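Local structure of PlaB phospholipase (6ZTI) at residues K323-T328 against T332-T337. The protein is a phospholipase of the alpha/beta-hydrolase class linked to virulence, whose activity is controlled by NAD(H)-mediated tetramerization. Residues are numbered along the deposited sequence; the frame is centred on the assembly and turned at random.
With SND (thionicotinamide-adenine-dinucleotide), chain I.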
ATOM      1  N   LYS B 323     -35.778 -11.770  23.500  1.00 13.88           N
ATOM      2  CA  LYS B 323     -35.708 -13.099  22.903  1.00 17.47           C
ATOM      3  C   LYS B 323     -36.631 -13.153  21.697  1.00 22.06           C
ATOM      4  O   LYS B 323     -37.786 -12.729  21.771  1.00 25.77           O
ATOM      5  CB  LYS B 323     -36.099 -14.198  23.896  1.00 19.87           C
ATOM      6  CG  LYS B 323     -35.036 -14.490  24.926  1.00 29.00           C
ATOM      7  CD  LYS B 323     -35.395 -15.746  25.713  1.00 49.34           C
ATOM      8  CE  LYS B 323     -34.986 -15.654  27.183  1.00 59.75           C
ATOM      9  NZ  LYS B 323     -33.654 -16.277  27.457  1.00 49.05           N
ATOM     10  N   GLU B 324     -36.118 -13.688  20.598  1.00 17.95           N
ATOM     11  CA  GLU B 324     -36.844 -13.809  19.344  1.00 19.12           C
ATOM     12  C   GLU B 324     -36.671 -15.235  18.852  1.00 26.19           C
ATOM     13  O   GLU B 324     -35.545 -15.742  18.809  1.00 25.88           O
ATOM     14  CB  GLU B 324     -36.304 -12.804  18.321  1.00 26.45           C
ATOM     15  CG  GLU B 324     -36.903 -12.874  16.910  1.00 28.62           C
ATOM     16  CD  GLU B 324     -36.116 -12.022  15.921  1.00 29.86           C
ATOM     17  OE1 GLU B 324     -35.019 -11.541  16.303  1.00 32.53           O
ATOM     18  OE2 GLU B 324     -36.582 -11.829  14.776  1.00 32.24           O
ATOM     19  N   PHE B 325     -37.781 -15.880  18.502  1.00 29.99           N
ATOM     20  CA  PHE B 325     -37.781 -17.248  17.998  1.00 28.16           C
ATOM     21  C   PHE B 325     -38.267 -17.224  16.558  1.00 31.18           C
ATOM     22  O   PHE B 325     -39.355 -16.710  16.277  1.00 28.10           O
ATOM     23  CB  PHE B 325     -38.661 -18.159  18.858  1.00 35.84           C
ATOM     24  CG  PHE B 325     -38.114 -18.382  20.238  1.00 31.26           C
ATOM     25  CD1 PHE B 325     -38.396 -17.491  21.266  1.00 37.95           C
ATOM     26  CD2 PHE B 325     -37.303 -19.462  20.505  1.00 33.29           C
ATOM     27  CE1 PHE B 325     -37.877 -17.683  22.534  1.00 35.82           C
ATOM     28  CE2 PHE B 325     -36.783 -19.663  21.773  1.00 43.74           C
ATOM     29  CZ  PHE B 325     -37.073 -18.771  22.788  1.00 30.40           C
ATOM     30  N   VAL B 326     -37.458 -17.767  15.652  1.00 28.35           N
ATOM     31  CA  VAL B 326     -37.758 -17.783  14.224  1.00 21.97           C
ATOM     32  C   VAL B 326     -37.920 -19.228  13.792  1.00 21.38           C
ATOM     33  O   VAL B 326     -36.969 -20.017  13.869  1.00 19.58           O
ATOM     34  CB  VAL B 326     -36.660 -17.092  13.405  1.00 22.33           C
ATOM     35  CG1 VAL B 326     -37.067 -17.030  11.955  1.00 29.42           C
ATOM     36  CG2 VAL B 326     -36.395 -15.715  13.956  1.00 27.47           C
ATOM     37  N   LYS B 327     -39.117 -19.575  13.326  1.00 26.37           N
ATOM     38  CA  LYS B 327     -39.461 -20.945  12.981  1.00 34.31           C
ATOM     39  C   LYS B 327     -39.528 -21.098  11.469  1.00 35.61           C
ATOM     40  O   LYS B 327     -40.138 -20.276  10.777  1.00 50.72           O
ATOM     41  CB  LYS B 327     -40.796 -21.358  13.605  1.00 42.66           C
ATOM     42  CG  LYS B 327     -40.659 -21.948  14.996  1.00 41.33           C
ATOM     43  CD  LYS B 327     -41.942 -22.630  15.460  1.00 55.97           C
ATOM     44  CE  LYS B 327     -42.780 -21.711  16.338  1.00 50.05           C
ATOM     45  NZ  LYS B 327     -44.042 -22.354  16.802  1.00 61.62           N
ATOM     46  N   THR B 328     -38.900 -22.154  10.967  1.00 39.79           N
ATOM     47  CA  THR B 328     -38.965 -22.514   9.562  1.00 46.87           C
ATOM     48  C   THR B 328     -39.348 -23.983   9.464  1.00 34.70           C
ATOM     49  O   THR B 328     -39.424 -24.697  10.467  1.00 33.92           O
ATOM     50  CB  THR B 328     -37.632 -22.251   8.842  1.00 40.06           C
ATOM     51  OG1 THR B 328     -36.643 -23.202   9.264  1.00 38.09           O
ATOM     52  CG2 THR B 328     -37.140 -20.850   9.147  1.00 27.49           C
ATOM     53  N   THR B 332     -35.379 -24.110  13.809  1.00 27.82           N
ATOM     54  CA  THR B 332     -35.828 -22.997  14.631  1.00 27.86           C
ATOM     55  C   THR B 332     -34.607 -22.315  15.212  1.00 25.02           C
ATOM     56  O   THR B 332     -33.712 -22.987  15.740  1.00 30.67           O
ATOM     57  CB  THR B 332     -36.750 -23.454  15.764  1.00 32.33           C
ATOM     58  OG1 THR B 332     -37.914 -24.066  15.202  1.00 32.78           O
ATOM     59  CG2 THR B 332     -37.172 -22.261  16.643  1.00 26.14           C
ATOM     60  N   ARG B 333     -34.571 -20.992  15.106  1.00 17.37           N
ATOM     61  CA  ARG B 333     -33.495 -20.178  15.645  1.00 19.08           C
ATOM     62  C   ARG B 333     -33.994 -19.428  16.876  1.00 22.04           C
ATOM     63  O   ARG B 333     -35.140 -18.964  16.914  1.00 16.76           O
ATOM     64  CB  ARG B 333     -32.998 -19.156  14.613  1.00 26.33           C
ATOM     65  CG  ARG B 333     -32.715 -19.700  13.211  1.00 36.36           C
ATOM     66  CD  ARG B 333     -31.407 -20.481  13.158  1.00 30.43           C
ATOM     67  NE  ARG B 333     -30.986 -20.753  11.780  1.00 32.85           N
ATOM     68  CZ  ARG B 333     -30.102 -21.683  11.435  1.00 25.17           C
ATOM     69  NH1 ARG B 333     -29.529 -22.446  12.361  1.00 26.94           N
ATOM     70  NH2 ARG B 333     -29.794 -21.859  10.159  1.00 25.18           N
ATOM     71  N   GLU B 334     -33.129 -19.306  17.875  1.00 21.64           N
ATOM     72  CA  GLU B 334     -33.320 -18.386  18.988  1.00 23.29           C
ATOM     73  C   GLU B 334     -32.316 -17.246  18.851  1.00 16.63           C
ATOM     74  O   GLU B 334     -31.128 -17.485  18.625  1.00 21.09           O
ATOM     75  CB  GLU B 334     -33.126 -19.086  20.331  1.00 31.72           C
ATOM     76  CG  GLU B 334     -33.455 -18.204  21.531  1.00 40.78           C
ATOM     77  CD  GLU B 334     -32.992 -18.816  22.850  1.00 54.73           C
ATOM     78  OE1 GLU B 334     -31.994 -19.568  22.836  1.00 58.06           O
ATOM     79  OE2 GLU B 334     -33.628 -18.551  23.896  1.00 53.94           O
ATOM     80  N   TYR B 335     -32.794 -16.018  18.978  1.00 17.41           N
ATOM     81  CA  TYR B 335     -31.949 -14.837  18.907  1.00 17.33           C
ATOM     82  C   TYR B 335     -32.123 -14.029  20.186  1.00 20.00           C
ATOM     83  O   TYR B 335     -33.251 -13.724  20.587  1.00 20.70           O
ATOM     84  CB  TYR B 335     -32.296 -13.992  17.685  1.00 14.85           C
ATOM     85  CG  TYR B 335     -32.007 -14.657  16.364  1.00 16.10           C
ATOM     86  CD1 TYR B 335     -30.703 -14.863  15.943  1.00 16.95           C
ATOM     87  CD2 TYR B 335     -33.035 -15.042  15.524  1.00 17.13           C
ATOM     88  CE1 TYR B 335     -30.432 -15.460  14.737  1.00 23.33           C
ATOM     89  CE2 TYR B 335     -32.777 -15.638  14.308  1.00 26.15           C
ATOM     90  CZ  TYR B 335     -31.467 -15.846  13.916  1.00 21.51           C
ATOM     91  OH  TYR B 335     -31.190 -16.446  12.703  1.00 28.23           O
ATOM     92  N   ILE B 336     -31.011 -13.687  20.819  1.00 16.98           N
ATOM     93  CA  ILE B 336     -31.003 -12.941  22.067  1.00 18.75           C
ATOM     94  C   ILE B 336     -30.426 -11.562  21.787  1.00 22.68           C
ATOM     95  O   ILE B 336     -29.346 -11.441  21.197  1.00 17.35           O
ATOM     96  CB  ILE B 336     -30.200 -13.672  23.153  1.00 20.56           C
ATOM     97  CG1 ILE B 336     -30.856 -15.023  23.466  1.00 21.56           C
ATOM     98  CG2 ILE B 336     -30.104 -12.801  24.404  1.00 24.14           C
ATOM     99  CD1 ILE B 336     -30.002 -15.934  24.326  1.00 50.25           C
ATOM    100  N   THR B 337     -31.150 -10.530  22.209  1.00 11.89           N
ATOM    101  CA  THR B 337     -30.763  -9.140  22.017  1.00  7.06           C
ATOM    102  C   THR B 337     -30.764  -8.491  23.390  1.00  7.58           C
ATOM    103  O   THR B 337     -31.814  -8.403  24.027  1.00 10.83           O
ATOM    104  CB  THR B 337     -31.748  -8.423  21.081  1.00 15.01           C
ATOM    105  OG1 THR B 337     -31.885  -9.160  19.855  1.00 18.88           O
ATOM    106  CG2 THR B 337     -31.277  -7.018  20.773  1.00  8.83           C
TER
HETATM  107  PA  SND I 502     -23.268 -16.156  11.876  1.00  9.04           P
HETATM  108  O1A SND I 502     -24.351 -15.827  10.888  1.00  7.26           O
HETATM  109  O2A SND I 502     -23.058 -15.142  12.979  1.00 12.64           O
HETATM  110  O5B SND I 502     -21.857 -16.389  11.110  1.00 11.16           O
HETATM  111  C5B SND I 502     -20.589 -16.505  11.787  1.00  7.25           C
HETATM  112  C4B SND I 502     -19.557 -16.187  10.732  1.00 11.75           C
HETATM  113  O4B SND I 502     -19.762 -17.064   9.597  1.00 12.75           O
HETATM  114  C3B SND I 502     -19.626 -14.774  10.161  1.00  9.83           C
HETATM  115  O3B SND I 502     -18.357 -14.330   9.705  1.00  7.58           O
HETATM  116  C2B SND I 502     -20.587 -14.942   8.988  1.00  9.45           C
HETATM  117  O2B SND I 502     -20.404 -13.934   8.003  1.00  5.34           O
HETATM  118  C1B SND I 502     -20.153 -16.314   8.464  1.00  6.95           C
HETATM  119  N9A SND I 502     -21.188 -17.063   7.753  1.00  5.77           N
HETATM  120  C8A SND I 502     -22.521 -17.140   8.064  1.00  7.92           C
HETATM  121  N7A SND I 502     -23.221 -17.872   7.233  1.00  9.25           N
HETATM  122  C5A SND I 502     -22.284 -18.311   6.310  1.00  8.55           C
HETATM  123  C6A SND I 502     -22.388 -19.111   5.157  1.00 10.05           C
HETATM  124  N6A SND I 502     -23.535 -19.629   4.714  1.00  4.70           N
HETATM  125  N1A SND I 502     -21.258 -19.354   4.456  1.00  8.51           N
HETATM  126  C2A SND I 502     -20.110 -18.822   4.883  1.00 10.85           C
HETATM  127  N3A SND I 502     -19.894 -18.038   5.942  1.00  8.42           N
HETATM  128  C4A SND I 502     -21.026 -17.822   6.620  1.00  8.33           C
HETATM  129  O3  SND I 502     -23.435 -17.600  12.518  1.00 10.31           O
HETATM  130  PN  SND I 502     -24.614 -18.565  13.000  1.00  9.38           P
HETATM  131  O1N SND I 502     -25.640 -17.749  13.680  1.00 13.55           O
HETATM  132  O2N SND I 502     -24.013 -19.710  13.717  1.00 13.91           O
HETATM  133  O5D SND I 502     -25.156 -19.023  11.574  1.00  7.03           O
HETATM  134  C5D SND I 502     -25.909 -20.229  11.373  1.00  5.95           C
HETATM  135  C4D SND I 502     -26.738 -20.018  10.133  1.00  9.12           C
HETATM  136  O4D SND I 502     -27.751 -19.017  10.387  1.00 11.82           O
HETATM  137  C3D SND I 502     -25.958 -19.539   8.906  1.00  9.39           C
HETATM  138  O3D SND I 502     -26.408 -20.276   7.780  1.00 11.25           O
HETATM  139  C2D SND I 502     -26.296 -18.047   8.845  1.00  7.09           C
HETATM  140  O2D SND I 502     -26.248 -17.483   7.541  1.00  8.85           O
HETATM  141  C1D SND I 502     -27.724 -18.066   9.361  1.00  7.21           C
HETATM  142  N1N SND I 502     -28.061 -16.738   9.951  1.00  9.34           N
HETATM  143  C2N SND I 502     -29.123 -16.108   9.422  1.00 10.87           C
HETATM  144  C3N SND I 502     -29.553 -14.913   9.959  1.00 10.24           C
HETATM  145  C7N SND I 502     -30.699 -14.176   9.366  1.00 14.85           C
HETATM  146  S7N SND I 502     -31.279 -12.793  10.085  1.00 32.04           S
HETATM  147  N7N SND I 502     -31.210 -14.664   8.255  1.00 13.90           N
HETATM  148  C4N SND I 502     -28.870 -14.391  11.048  1.00  6.44           C
HETATM  149  C5N SND I 502     -27.768 -15.050  11.559  1.00 13.10           C
HETATM  150  C6N SND I 502     -27.371 -16.231  10.990  1.00  9.15           C
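The carbonyl oxygen of Glu324 accepts the backbone N-H of Tyr335 (O to N 2.8 Å, N-H...O angle 161°), and the CA-H of Glu334 makes a further CA-H...O contact with it. Glu324 N returns a bond to Tyr335 O, and Val326 and Arg333 repeat the reciprocal pair, so four backbone bonds tie the antiparallel strands. On the face of Glu324 and Tyr335, Val326 sets CG2 against the rim of the tyrosine ring, in its plane, 3.6 Å from Tyr335 CE2. Glu324 runs out extended, its CG trans to N (chi1 176°), which brings OE1 to 3.9 Å from Tyr335 CB and into a salt bridge with Arg202, itself in cation-pi contact with the Tyr335 ring. On the other side Glu334 lies alongside Phe325, Glu334 CG 3.6 Å from Phe325 CE2, its carboxylate turned 30° from the ring. Tyr335 OH lies 3.5 Å from SND C4N, on the thionicotinamide ring, while the guanidinium of Arg333 has SND O4D over one face and hydrogen-bonds through NH2 to Gln371 O and Leu373 O of the second subunit. Through Arg333 and Tyr335, the second strand of this beta hairpin contributes to a thio-NAD pocket completed by another subunit of the tetramer.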